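Local coordinates for protein lipase (Rhizopus chinensis, PDB 6A0W) that probably hydrolyses ester bonds of lipids such as triacylglycerols, as a class 3 lipase of the alpha/beta-hydrolase superfamily, at residues 11-16 and 276-281; 34-39 and 257-262; 50-55 and 288-293; 225-230 and 247-252; 242-247 and 265-270. All blocks are in the same frame, centred on the assembly; numbering follows the deposited sequence.

Overall arrangement
Contacts 3 and 4 are buried, whereas contacts 1, 2 and 5 lie partly at the surface. Contacts 2 and 4 belong to one mixed sheet: 258-262 pairs with the edge strand 33-35 in contact 2 and also borders 248-252, which contact 4 joins to 223-228. Contact 5 shares Gly-247 with contact 4 and links the loops beyond the strand ends through a glutamate. The segments of contacts 2 and 3 include the start and the later part of helix 38-53, and contacts 3 and 4 touch the same sulfate. Backbone ladders dominate contacts 2 and 4; contact 3 relies on water and a ring face, and contact 1 on apolar packing without direct hydrogen bonds.

Contact 1 (11-16 and 276-281); sequences DLPENP and VPFTSI
Phe-278 and Leu-12 carry most of this contact, in which a proline-rich, irregular piece near the N-terminus lies against the loop 276-281. The CD1 methyl of Leu-12 does most of the touching on its side: it sits 3.6 Å from Thr-279 O and 3.7 Å from Phe-278 O, so it packs over peptide oxygens as much as over side chains. With CG anti to the backbone N (chi1 -164°), the leucine brings this branch towards the loop, and CD1 also comes within 4.3 Å of Phe-278 CB. The phenylalanine ring is approached at its edge, near the ring plane, by Pro-13, whose CG lies 4.2 Å from Phe-278 CD1; the two side chains cross at about a right angle. Pro-16 CB lies 4.5 Å from Phe-278 CB, so that two prolines touch the same aromatic residue, one at its ring edge and one at its CB. No direct hydrogen bond joins the two segments. Polar fastening comes from nearby groups: Asp-11 forms a salt bridge with Arg-114, Phe-278 O accepts from Arg-230, and Ser-280 OG bonds to Asp-283 N. Phe-278 is the centre of an inverse gamma turn, and the whole is loop-on-loop packing in which 11-16 is probably part of the N-terminal polypeptide segment reported to regulate substrate binding.

Contact 2 (34-39 and 257-262); sequences VTATAA and ADVQIC
The flat amide of Gln-260 meets Thr-35 at its edge: NE2 donates to Thr-35 OG1 at 2.8 Å, with the hydroxyl oxygen only 7° out of the amide plane. The same nitrogen gives its other hydrogen to Asp-258 OD1, 3.0 Å away and likewise close to that plane, so two acceptors hold the amide against rotation. Its chain reaches Thr-35 by bending at chi2 (-55°). At the oxygen end a water donates to Gln-260 OE1 and also bonds to Thr-35 OG1, closing a small polar cluster beside the strands. The side chains of Val-34 and Ile-261 occupy the other sheet face, side by side and pointing the same way, with Val-34 CG1 4.0 Å from Ile-261 CB. Further along, Ala-36 CB fits against Ile-261 CD1 at 3.7 Å and also packs on Val-259; Ile-41 of helix 38-53 touches both Ala-36 and Val-259. The backbones are tied by the reciprocal bonds of Val-34 and Ile-261, and by Ala-36 N to Val-259 O at 2.8 Å, which is almost straight (175°). A second water bridges Ala-36 O and Ala-257 O where the chains part. Thr-37 then caps the N-terminus of helix 38-53. This is an antiparallel edge-strand pairing, placing 33-35 at the border of the mixed sheet of an alpha/beta-hydrolase fold.

Contact 3 (50-55 and 288-293); sequences VAATAY and FGINEG. With SO4 (sulfate ion), chain C.
A single water ties segment 50-55, on helix 38-53, to the strand 290-291 region: it donates to Ala-52 O and to Asn-291 O and accepts from Gly-293 N, 2.9 Å away. Three backbone groups from both segments are thus satisfied where no direct hydrogen bond joins them. Beside the water, Gly-293 lies over one face of the Tyr-55 ring. Its CA stands 3.5 Å from the ring centroid, 9° off the normal, a CH-pi contact centred on the ring, and Gly-293 N lies over the same ring, 3.5 Å from Tyr-55 CD2. With CG beside the backbone N (chi1 -64°), the tyrosine is turned towards this glycine, and its OH bonds to His-171. Ala-52 CB points into the opposing segment, touching Ile-290 CG2 at 3.6 Å and Asn-291 O at 3.5 Å. The Glu-292 chain bends at chi2 (-84°) and lays its carboxylate alongside the helix, OE1 3.3 Å from Ala-52 CA. At the far end of 288-293, Phe-288 N and Gly-289 N both donate to a sulfate, probably from the crystallisation liquor, which also accepts from His-228 NE2. Tyr-55 touches Ser-172, which has the geometry of the nucleophile in a probable Ser-His-Asp triad. The chemistry implies that an internal water and a ring face join the C-terminal tail to the helix beside the probable active site, and that burial of Glu-292 against Ala-52 would probably raise its pKa.

Contact 4 (225-230 and 247-252); sequences RTVHKR and GVESWI. With SO4 (sulfate ion), chain C.
Trp-251 reaches across to the neighbouring strand from its CB, its CG anti to the backbone N (chi1 -177°). Past CG, CD1 touches Val-227 CG2 at 3.9 Å and Val-227 O at 3.3 Å, the oxygen lying near the ring plane. At NE1 the indole donates to Lys-229 O, 2.9 Å away and 10° out of the ring plane, on a carbonyl lone pair; the bond pins the ring where strand 223-228 gives way to loop. On the same face Glu-249 extends along Val-227, OE2 3.6 Å from CG1, with Ser-272 as its hydrogen-bond partner. Arg-225 NH2 stays 4.1 Å from Glu-249 OE1, beyond a salt bridge, and a water links them through a bond that is weak on the glutamate side; Arg-225 NE donates to Pro-246 O. The other face carries the hydroxyl pair Thr-226 OG1 and Ser-250 OG, 2.7 Å apart, then Ile-252 and His-228, whose NE2 donates to the sulfate. Alternating backbone bonds make the parallel ladder. In the mixed sheet these strands run at 25° to each other, between 197-202 and 258-262, with Leu-44 of helix 38-53 against Thr-226 and Ser-250, and Tyr-287 against Thr-226 and Ile-252.

Contact 5 (242-247 and 265-270); sequences GYLHPG and NIETKQ
His-245 N donates to Glu-267 OE2 at 2.8 Å in a nearly straight bond (174°), meeting the carboxylate on its anti side and 24° out of its plane. The return bond, Glu-267 N to His-245 O at 3.1 Å, is more bent, so both backbone polar atoms of His-245 are used, one by the Glu-267 carboxylate and the other by Glu-267 N. Glu-267 CG sits between its backbone N and carbonyl carbon (chi1 55°), and the chain then runs extended to His-245 N, with Glu-267 CG 3.8 Å from Leu-244 CD1. The imidazole and carboxylate planes are inclined to each other, with CD2 of His-245 3.6 Å from Glu-267 OE2. Next to them Leu-244 CD2 packs on Ile-266 CD1 at 4.0 Å, the side chains crossing at about a right angle. Two loops therefore meet beside the sheet of the alpha/beta-hydrolase fold, one leading into strand 248-252 and the other following strand 258-262. Further along, Pro-246 CA makes a CA-H...O contact with Asn-265 O at 3.3 Å. In the second shell, Arg-206 forms a salt bridge with Glu-267 OE2, Asn-273 bonds to OE1, and His-245 NE2 donates to Pro-234 O. Asp-217 of helix 210-218 touches Pro-246, Asn-265 and Ile-266.

Contact 1 (11-16 and 276-281)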
# COMPACT_ATOMS: atom_id res chain seq x y z
N ASP A 11 -8.95 -0.46 -19.45
CA ASP A 11 -9.48 0.81 -19.88
C ASP A 11 -10.97 0.79 -19.61
O ASP A 11 -11.63 -0.23 -19.81
CB ASP A 11 -9.24 1.04 -21.37
CG ASP A 11 -7.77 1.03 -21.73
OD1 ASP A 11 -7.01 1.85 -21.16
OD2 ASP A 11 -7.37 0.16 -22.53
N LEU A 12 -11.50 1.92 -19.15
CA LEU A 12 -12.90 1.99 -18.80
C LEU A 12 -13.73 2.12 -20.07
O LEU A 12 -13.51 3.07 -20.83
CB LEU A 12 -13.10 3.20 -17.90
CG LEU A 12 -14.42 3.18 -17.14
CD1 LEU A 12 -14.43 1.96 -16.23
CD2 LEU A 12 -14.62 4.49 -16.38
N PRO A 13 -14.76 1.26 -20.26
CA PRO A 13 -15.75 1.54 -21.31
C PRO A 13 -16.28 2.98 -21.31
O PRO A 13 -15.99 3.77 -20.41
CB PRO A 13 -16.88 0.54 -21.02
CG PRO A 13 -16.24 -0.59 -20.28
CD PRO A 13 -15.05 0.00 -19.54
N GLU A 14 -17.04 3.32 -22.34
CA GLU A 14 -17.97 4.44 -22.24
C GLU A 14 -19.27 3.86 -21.66
O GLU A 14 -19.47 2.63 -21.68
CB GLU A 14 -18.21 5.10 -23.61
CG GLU A 14 -17.09 4.93 -24.63
CD GLU A 14 -17.27 3.69 -25.49
OE1 GLU A 14 -17.71 3.82 -26.66
OE2 GLU A 14 -17.01 2.57 -24.99
N ASN A 15 -20.09 4.71 -21.05
CA ASN A 15 -21.29 4.27 -20.30
C ASN A 15 -21.03 3.06 -19.38
O ASN A 15 -21.75 2.06 -19.45
CB ASN A 15 -22.47 3.91 -21.23
CG ASN A 15 -22.43 4.64 -22.56
OD1 ASN A 15 -22.22 5.85 -22.62
ND2 ASN A 15 -22.69 3.90 -23.64
N PRO A 16 -20.00 3.15 -18.51
CA PRO A 16 -20.08 2.23 -17.37
C PRO A 16 -21.26 2.68 -16.50
O PRO A 16 -21.42 3.90 -16.34
CB PRO A 16 -18.78 2.51 -16.62
CG PRO A 16 -18.46 3.94 -16.91
CD PRO A 16 -19.10 4.29 -18.23
N VAL A 276 -16.74 -3.79 -9.76
CA VAL A 276 -16.15 -4.83 -10.59
C VAL A 276 -17.23 -5.32 -11.56
O VAL A 276 -18.34 -5.48 -11.12
CB VAL A 276 -15.67 -5.95 -9.67
CG1 VAL A 276 -15.47 -7.27 -10.39
CG2 VAL A 276 -14.38 -5.55 -8.97
N PRO A 277 -16.97 -5.45 -12.86
CA PRO A 277 -15.61 -5.54 -13.45
C PRO A 277 -15.24 -4.30 -14.26
O PRO A 277 -14.32 -4.31 -15.09
CB PRO A 277 -15.72 -6.76 -14.37
CG PRO A 277 -17.16 -6.73 -14.82
CD PRO A 277 -17.95 -6.27 -13.60
N PHE A 278 -15.92 -3.21 -13.97
CA PHE A 278 -15.69 -1.98 -14.67
C PHE A 278 -14.61 -1.20 -13.96
O PHE A 278 -14.87 -0.20 -13.29
CB PHE A 278 -17.00 -1.17 -14.77
CG PHE A 278 -18.11 -1.91 -15.47
CD1 PHE A 278 -18.09 -2.08 -16.84
CD2 PHE A 278 -19.14 -2.48 -14.75
CE1 PHE A 278 -19.10 -2.75 -17.49
CE2 PHE A 278 -20.14 -3.18 -15.39
CZ PHE A 278 -20.12 -3.31 -16.76
N THR A 279 -13.37 -1.63 -14.18
CA THR A 279 -12.19 -1.07 -13.51
C THR A 279 -11.31 -0.35 -14.52
O THR A 279 -11.63 -0.28 -15.70
CB THR A 279 -11.37 -2.22 -12.88
OG1 THR A 279 -11.20 -3.25 -13.86
CG2 THR A 279 -12.13 -2.82 -11.69
N SER A 280 -10.21 0.25 -14.05
CA SER A 280 -9.29 0.92 -14.95
C SER A 280 -7.90 1.00 -14.31
O SER A 280 -7.78 1.16 -13.10
CB SER A 280 -9.78 2.32 -15.28
OG SER A 280 -9.39 3.29 -14.33
N ILE A 281 -6.87 1.04 -15.15
CA ILE A 281 -5.52 1.30 -14.67
C ILE A 281 -5.37 2.79 -14.48
O ILE A 281 -4.64 3.26 -13.60
CB ILE A 281 -4.44 0.68 -15.62
CG1 ILE A 281 -3.05 0.81 -15.02
CG2 ILE A 281 -4.44 1.34 -16.98
CD1 ILE A 281 -2.82 -0.30 -14.02

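Contact 2 (34-39 and 257-262)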
# COMPACT_ATOMS: atom_id res chain seq x y z
N VAL A 34 -19.10 3.37 6.90
CA VAL A 34 -19.24 4.69 7.49
C VAL A 34 -18.42 5.65 6.64
O VAL A 34 -17.34 5.31 6.14
CB VAL A 34 -18.72 4.67 8.95
CG1 VAL A 34 -17.23 4.45 9.00
CG2 VAL A 34 -19.04 5.96 9.66
N THR A 35 -18.89 6.89 6.58
CA THR A 35 -18.24 7.91 5.80
C THR A 35 -17.02 8.33 6.59
O THR A 35 -17.10 8.53 7.79
CB THR A 35 -19.23 9.07 5.51
OG1 THR A 35 -20.27 8.56 4.67
CG2 THR A 35 -18.53 10.21 4.81
N ALA A 36 -15.88 8.49 5.92
CA ALA A 36 -14.67 8.93 6.61
C ALA A 36 -14.81 10.39 7.01
O ALA A 36 -15.28 11.22 6.25
CB ALA A 36 -13.44 8.73 5.72
N THR A 37 -14.39 10.70 8.22
CA THR A 37 -14.28 12.08 8.61
C THR A 37 -13.16 12.80 7.88
O THR A 37 -12.21 12.19 7.38
CB THR A 37 -13.99 12.20 10.11
OG1 THR A 37 -12.66 11.72 10.37
CG2 THR A 37 -15.06 11.43 10.93
N ALA A 38 -13.25 14.13 7.93
CA ALA A 38 -12.25 15.00 7.35
C ALA A 38 -10.89 14.64 7.91
O ALA A 38 -9.90 14.66 7.19
CB ALA A 38 -12.58 16.46 7.67
N ALA A 39 -10.84 14.49 9.22
CA ALA A 39 -9.57 14.14 9.89
C ALA A 39 -8.96 12.82 9.37
O ALA A 39 -7.76 12.78 9.16
CB ALA A 39 -9.77 14.05 11.40
N ALA A 257 -15.06 14.75 -0.19
CA ALA A 257 -15.66 14.28 1.06
C ALA A 257 -16.26 12.88 0.97
O ALA A 257 -16.59 12.28 2.01
CB ALA A 257 -16.68 15.27 1.56
N ASP A 258 -16.52 12.38 -0.24
CA ASP A 258 -17.20 11.09 -0.34
C ASP A 258 -16.15 9.97 -0.35
O ASP A 258 -15.89 9.38 -1.39
CB ASP A 258 -18.15 11.01 -1.55
CG ASP A 258 -18.97 9.75 -1.56
OD1 ASP A 258 -18.95 9.06 -0.53
OD2 ASP A 258 -19.66 9.45 -2.57
N VAL A 259 -15.55 9.73 0.82
CA VAL A 259 -14.67 8.57 1.05
C VAL A 259 -15.34 7.62 2.03
O VAL A 259 -15.66 8.01 3.13
CB VAL A 259 -13.34 9.03 1.65
CG1 VAL A 259 -12.38 7.83 1.77
CG2 VAL A 259 -12.70 10.12 0.78
N GLN A 260 -15.63 6.40 1.60
CA GLN A 260 -16.40 5.47 2.44
C GLN A 260 -15.46 4.42 3.06
O GLN A 260 -14.65 3.80 2.36
CB GLN A 260 -17.46 4.75 1.60
CG GLN A 260 -18.57 5.67 1.12
CD GLN A 260 -19.24 6.44 2.27
OE1 GLN A 260 -19.62 5.85 3.27
NE2 GLN A 260 -19.33 7.76 2.15
N ILE A 261 -15.64 4.18 4.36
CA ILE A 261 -14.93 3.13 5.08
C ILE A 261 -15.78 1.89 5.30
O ILE A 261 -16.82 1.90 5.97
CB ILE A 261 -14.35 3.66 6.40
CG1 ILE A 261 -13.52 4.88 6.13
CG2 ILE A 261 -13.55 2.58 7.16
CD1 ILE A 261 -12.88 5.50 7.37
N CYS A 262 -15.36 0.79 4.70
CA CYS A 262 -15.91 -0.49 5.04
C CYS A 262 -15.11 -1.04 6.22
O CYS A 262 -13.99 -1.52 6.03
CB CYS A 262 -15.90 -1.45 3.84
SG CYS A 262 -17.11 -1.06 2.54
O HOH W 1 -21.78 6.21 4.61
O HOH W 2 -16.09 13.30 4.61

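Contact 3 (50-55 and 288-293)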
# COMPACT_ATOMS: atom_id res chain seq x y z
N VAL A 50 3.25 10.54 1.12
CA VAL A 50 4.57 9.95 1.38
C VAL A 50 4.88 8.79 0.42
O VAL A 50 5.93 8.71 -0.22
CB VAL A 50 4.70 9.49 2.84
CG1 VAL A 50 6.08 8.87 3.09
CG2 VAL A 50 4.50 10.67 3.78
N ALA A 51 3.89 7.97 0.19
CA ALA A 51 4.04 6.91 -0.76
C ALA A 51 4.37 7.39 -2.15
O ALA A 51 5.19 6.77 -2.86
CB ALA A 51 2.78 6.07 -0.79
N ALA A 52 3.79 8.54 -2.52
CA ALA A 52 4.05 9.10 -3.85
C ALA A 52 5.47 9.52 -4.07
O ALA A 52 5.93 9.56 -5.21
CB ALA A 52 3.10 10.29 -4.13
N THR A 53 6.15 9.92 -3.00
CA THR A 53 7.51 10.41 -3.12
C THR A 53 8.47 9.30 -3.56
O THR A 53 9.55 9.58 -4.06
CB THR A 53 8.05 11.00 -1.81
OG1 THR A 53 8.09 9.98 -0.80
CG2 THR A 53 7.18 12.17 -1.36
N ALA A 54 8.06 8.05 -3.43
CA ALA A 54 8.98 6.97 -3.73
C ALA A 54 9.27 6.90 -5.22
O ALA A 54 10.24 6.25 -5.64
CB ALA A 54 8.43 5.66 -3.25
N TYR A 55 8.38 7.48 -6.03
CA TYR A 55 8.55 7.46 -7.47
C TYR A 55 9.40 8.60 -7.95
O TYR A 55 9.63 8.72 -9.14
CB TYR A 55 7.21 7.47 -8.18
CG TYR A 55 6.36 6.27 -7.92
CD1 TYR A 55 6.50 5.12 -8.70
CD2 TYR A 55 5.36 6.28 -6.96
CE1 TYR A 55 5.73 3.99 -8.48
CE2 TYR A 55 4.52 5.17 -6.80
CZ TYR A 55 4.72 4.03 -7.54
OH TYR A 55 3.97 2.91 -7.30
N PHE A 288 -6.37 11.08 -3.92
CA PHE A 288 -6.62 12.35 -3.23
C PHE A 288 -6.03 13.53 -3.98
O PHE A 288 -5.37 14.37 -3.38
CB PHE A 288 -6.04 12.32 -1.80
CG PHE A 288 -6.58 11.21 -0.94
CD1 PHE A 288 -7.89 11.24 -0.49
CD2 PHE A 288 -5.75 10.17 -0.53
CE1 PHE A 288 -8.38 10.26 0.36
CE2 PHE A 288 -6.24 9.18 0.31
CZ PHE A 288 -7.55 9.24 0.78
N GLY A 289 -6.10 13.48 -5.30
CA GLY A 289 -5.42 14.45 -6.17
C GLY A 289 -3.92 14.31 -6.29
O GLY A 289 -3.29 15.11 -6.94
N ILE A 290 -3.31 13.36 -5.58
CA ILE A 290 -1.84 13.17 -5.64
C ILE A 290 -1.47 12.14 -6.71
O ILE A 290 -1.99 11.02 -6.73
CB ILE A 290 -1.29 12.63 -4.30
CG1 ILE A 290 -1.58 13.61 -3.18
CG2 ILE A 290 0.22 12.37 -4.37
CD1 ILE A 290 -1.55 12.96 -1.79
N ASN A 291 -0.60 12.53 -7.63
CA ASN A 291 -0.12 11.63 -8.67
C ASN A 291 0.77 10.55 -8.06
O ASN A 291 1.72 10.85 -7.31
CB ASN A 291 0.73 12.36 -9.70
CG ASN A 291 1.43 11.38 -10.64
OD1 ASN A 291 2.63 11.13 -10.48
ND2 ASN A 291 0.64 10.66 -11.46
N GLU A 292 0.38 9.31 -8.32
CA GLU A 292 1.08 8.13 -7.84
C GLU A 292 1.66 7.40 -9.05
O GLU A 292 0.97 6.66 -9.78
CB GLU A 292 0.14 7.19 -7.07
CG GLU A 292 -0.60 7.83 -5.91
CD GLU A 292 0.22 7.88 -4.63
OE1 GLU A 292 1.37 7.39 -4.63
OE2 GLU A 292 -0.28 8.42 -3.61
N GLY A 293 2.98 7.52 -9.19
CA GLY A 293 3.68 6.74 -10.17
C GLY A 293 4.66 7.57 -10.97
O GLY A 293 5.58 7.01 -11.57
S SO4 C . -9.11 11.99 -6.41
O1 SO4 C . -7.82 12.15 -7.07
O2 SO4 C . -10.11 11.62 -7.43
O3 SO4 C . -9.49 13.26 -5.76
O4 SO4 C . -8.98 10.93 -5.38
O HOH W 3 4.32 9.64 -7.64

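Contact 4 (225-230 and 247-252)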
# COMPACT_ATOMS: atom_id res chain seq x y z
N ARG A 225 -6.22 0.02 3.69
CA ARG A 225 -6.19 -0.09 2.24
C ARG A 225 -7.09 0.98 1.61
O ARG A 225 -8.30 0.78 1.47
CB ARG A 225 -6.64 -1.46 1.78
CG ARG A 225 -5.78 -2.61 2.29
CD ARG A 225 -6.13 -3.92 1.64
NE ARG A 225 -7.51 -4.29 1.85
CZ ARG A 225 -8.50 -4.12 0.98
NH1 ARG A 225 -8.26 -3.57 -0.21
NH2 ARG A 225 -9.72 -4.60 1.27
N THR A 226 -6.48 2.05 1.14
CA THR A 226 -7.20 3.06 0.37
C THR A 226 -7.27 2.69 -1.10
O THR A 226 -6.32 2.12 -1.66
CB THR A 226 -6.59 4.45 0.57
OG1 THR A 226 -6.65 4.78 1.95
CG2 THR A 226 -7.36 5.50 -0.29
N VAL A 227 -8.48 2.75 -1.64
CA VAL A 227 -8.75 2.46 -3.02
C VAL A 227 -9.52 3.55 -3.75
O VAL A 227 -10.43 4.14 -3.18
CB VAL A 227 -9.18 1.02 -3.33
CG1 VAL A 227 -9.19 0.09 -2.15
CG2 VAL A 227 -10.27 0.84 -4.34
N HIS A 228 -8.94 3.98 -4.86
CA HIS A 228 -9.40 5.13 -5.65
C HIS A 228 -10.34 4.71 -6.75
O HIS A 228 -9.96 4.06 -7.76
CB HIS A 228 -8.26 5.93 -6.24
CG HIS A 228 -8.70 7.10 -7.07
ND1 HIS A 228 -8.49 7.17 -8.43
CD2 HIS A 228 -9.29 8.28 -6.72
CE1 HIS A 228 -8.88 8.36 -8.87
NE2 HIS A 228 -9.42 9.03 -7.86
N LYS A 229 -11.60 5.05 -6.51
CA LYS A 229 -12.68 4.78 -7.44
C LYS A 229 -12.59 3.40 -8.07
O LYS A 229 -12.81 2.40 -7.38
CB LYS A 229 -12.72 5.89 -8.48
CG LYS A 229 -12.99 7.26 -7.90
CD LYS A 229 -13.06 8.36 -8.95
CE LYS A 229 -12.96 9.70 -8.27
NZ LYS A 229 -13.08 10.81 -9.22
N ARG A 230 -12.32 3.34 -9.38
CA ARG A 230 -12.39 2.09 -10.13
C ARG A 230 -11.00 1.43 -10.36
O ARG A 230 -10.86 0.57 -11.22
CB ARG A 230 -13.02 2.32 -11.52
CG ARG A 230 -14.46 2.79 -11.51
CD ARG A 230 -14.94 3.16 -12.91
NE ARG A 230 -16.28 3.74 -12.91
CZ ARG A 230 -17.40 3.02 -12.81
NH1 ARG A 230 -17.34 1.71 -12.64
NH2 ARG A 230 -18.58 3.62 -12.85
N GLY A 247 -7.33 -6.14 6.26
CA GLY A 247 -7.29 -4.70 6.37
C GLY A 247 -8.65 -4.06 6.14
O GLY A 247 -9.66 -4.71 5.84
N VAL A 248 -8.69 -2.78 6.43
CA VAL A 248 -9.88 -1.97 6.36
C VAL A 248 -9.82 -1.08 5.10
O VAL A 248 -8.90 -0.25 4.92
CB VAL A 248 -9.95 -1.10 7.63
CG1 VAL A 248 -11.10 -0.09 7.51
CG2 VAL A 248 -10.07 -1.99 8.88
N GLU A 249 -10.76 -1.31 4.19
CA GLU A 249 -10.84 -0.55 2.93
C GLU A 249 -11.45 0.85 3.13
O GLU A 249 -12.54 0.98 3.70
CB GLU A 249 -11.71 -1.35 1.94
CG GLU A 249 -11.76 -0.71 0.56
CD GLU A 249 -12.56 -1.47 -0.47
OE1 GLU A 249 -12.97 -2.63 -0.23
OE2 GLU A 249 -12.65 -0.90 -1.58
N SER A 250 -10.70 1.89 2.73
CA SER A 250 -11.20 3.23 2.60
C SER A 250 -11.31 3.57 1.11
O SER A 250 -10.31 3.55 0.39
CB SER A 250 -10.29 4.22 3.33
OG SER A 250 -8.91 3.97 3.11
N TRP A 251 -12.54 3.70 0.61
CA TRP A 251 -12.82 3.78 -0.83
C TRP A 251 -13.19 5.22 -1.21
O TRP A 251 -14.20 5.73 -0.75
CB TRP A 251 -13.97 2.86 -1.19
CG TRP A 251 -14.30 2.81 -2.64
CD1 TRP A 251 -13.45 3.00 -3.68
CD2 TRP A 251 -15.57 2.52 -3.20
NE1 TRP A 251 -14.10 2.75 -4.86
CE2 TRP A 251 -15.41 2.46 -4.59
CE3 TRP A 251 -16.83 2.27 -2.67
CZ2 TRP A 251 -16.47 2.23 -5.46
CZ3 TRP A 251 -17.87 1.97 -3.52
CH2 TRP A 251 -17.68 1.95 -4.91
N ILE A 252 -12.32 5.86 -1.99
CA ILE A 252 -12.54 7.20 -2.50
C ILE A 252 -13.52 7.11 -3.66
O ILE A 252 -13.22 6.57 -4.71
CB ILE A 252 -11.28 7.83 -3.07
CG1 ILE A 252 -10.16 7.90 -2.04
CG2 ILE A 252 -11.58 9.23 -3.56
CD1 ILE A 252 -8.80 8.26 -2.65
S SO4 C . -9.11 11.99 -6.41
O1 SO4 C . -7.82 12.15 -7.07
O2 SO4 C . -10.11 11.62 -7.43
O3 SO4 C . -9.49 13.26 -5.76
O4 SO4 C . -8.98 10.93 -5.38
O HOH W 4 -10.06 -6.03 3.70
O HOH W 5 -11.09 -4.24 -1.39

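Contact 5 (242-247 and 265-270)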
# COMPACT_ATOMS: atom_id res chain seq x y z
N GLY A 242 -7.53 -17.92 -4.74
CA GLY A 242 -7.22 -18.13 -3.31
C GLY A 242 -6.79 -16.89 -2.52
O GLY A 242 -6.59 -16.94 -1.31
N TYR A 243 -6.68 -15.76 -3.19
CA TYR A 243 -6.17 -14.53 -2.59
C TYR A 243 -7.31 -13.88 -1.80
O TYR A 243 -8.50 -14.00 -2.17
CB TYR A 243 -5.68 -13.58 -3.69
CG TYR A 243 -4.28 -13.91 -4.25
CD1 TYR A 243 -4.09 -14.87 -5.25
CD2 TYR A 243 -3.15 -13.35 -3.70
CE1 TYR A 243 -2.82 -15.18 -5.73
CE2 TYR A 243 -1.88 -13.64 -4.18
CZ TYR A 243 -1.72 -14.55 -5.19
OH TYR A 243 -0.43 -14.84 -5.57
N LEU A 244 -6.95 -13.15 -0.75
CA LEU A 244 -7.94 -12.45 0.08
C LEU A 244 -7.32 -11.24 0.76
O LEU A 244 -6.21 -11.35 1.25
CB LEU A 244 -8.52 -13.38 1.13
CG LEU A 244 -9.73 -12.86 1.92
CD1 LEU A 244 -10.94 -12.74 1.00
CD2 LEU A 244 -10.02 -13.85 3.06
N HIS A 245 -7.97 -10.07 0.66
CA HIS A 245 -7.52 -8.88 1.39
C HIS A 245 -7.94 -8.93 2.88
O HIS A 245 -9.12 -8.83 3.20
CB HIS A 245 -8.16 -7.60 0.82
CG HIS A 245 -7.61 -7.13 -0.49
ND1 HIS A 245 -6.32 -6.66 -0.63
CD2 HIS A 245 -8.26 -6.80 -1.63
CE1 HIS A 245 -6.17 -6.14 -1.84
NE2 HIS A 245 -7.34 -6.19 -2.46
N PRO A 246 -6.97 -8.78 3.78
CA PRO A 246 -7.23 -8.26 5.10
C PRO A 246 -7.19 -6.74 5.10
O PRO A 246 -6.97 -6.13 4.06
CB PRO A 246 -6.06 -8.81 5.89
CG PRO A 246 -4.95 -8.76 4.89
CD PRO A 246 -5.54 -9.03 3.56
N GLY A 247 -7.33 -6.14 6.26
CA GLY A 247 -7.29 -4.70 6.37
C GLY A 247 -8.65 -4.06 6.14
O GLY A 247 -9.66 -4.71 5.84
N ASN A 265 -12.62 -6.17 8.56
CA ASN A 265 -11.19 -6.40 8.30
C ASN A 265 -10.91 -7.52 7.27
O ASN A 265 -9.79 -8.03 7.15
CB ASN A 265 -10.44 -6.64 9.62
CG ASN A 265 -10.91 -7.90 10.36
OD1 ASN A 265 -11.80 -8.63 9.89
ND2 ASN A 265 -10.30 -8.15 11.50
N ILE A 266 -11.97 -7.95 6.59
CA ILE A 266 -11.91 -8.85 5.46
C ILE A 266 -12.72 -8.22 4.36
O ILE A 266 -13.75 -7.59 4.62
CB ILE A 266 -12.50 -10.23 5.79
CG1 ILE A 266 -11.61 -10.94 6.80
CG2 ILE A 266 -12.64 -11.10 4.53
CD1 ILE A 266 -10.28 -11.41 6.26
N GLU A 267 -12.19 -8.25 3.15
CA GLU A 267 -12.81 -7.47 2.09
C GLU A 267 -14.30 -7.77 1.97
O GLU A 267 -14.70 -8.92 1.97
CB GLU A 267 -12.13 -7.70 0.75
CG GLU A 267 -12.01 -9.14 0.25
CD GLU A 267 -11.24 -9.18 -1.06
OE1 GLU A 267 -11.79 -8.68 -2.04
OE2 GLU A 267 -10.16 -9.82 -1.12
N THR A 268 -15.07 -6.75 1.61
CA THR A 268 -16.55 -6.85 1.51
C THR A 268 -17.02 -6.51 0.10
O THR A 268 -16.25 -6.04 -0.75
CB THR A 268 -17.23 -5.79 2.42
OG1 THR A 268 -16.96 -4.47 1.92
CG2 THR A 268 -16.69 -5.88 3.87
N LYS A 269 -18.32 -6.67 -0.10
CA LYS A 269 -18.96 -6.39 -1.37
C LYS A 269 -19.38 -4.95 -1.48
O LYS A 269 -19.69 -4.47 -2.56
CB LYS A 269 -20.20 -7.29 -1.55
CG LYS A 269 -19.87 -8.76 -1.73
CD LYS A 269 -20.53 -9.31 -3.00
CE LYS A 269 -19.97 -10.66 -3.44
NZ LYS A 269 -18.70 -10.53 -4.19
N GLN A 270 -19.25 -4.20 -0.38
CA GLN A 270 -19.87 -2.90 -0.30
C GLN A 270 -19.00 -1.73 -0.69
O GLN A 270 -19.53 -0.65 -0.92
CB GLN A 270 -20.50 -2.64 1.07
CG GLN A 270 -21.46 -3.74 1.55
CD GLN A 270 -20.84 -4.56 2.66
OE1 GLN A 270 -20.27 -3.99 3.60
NE2 GLN A 270 -20.82 -5.88 2.50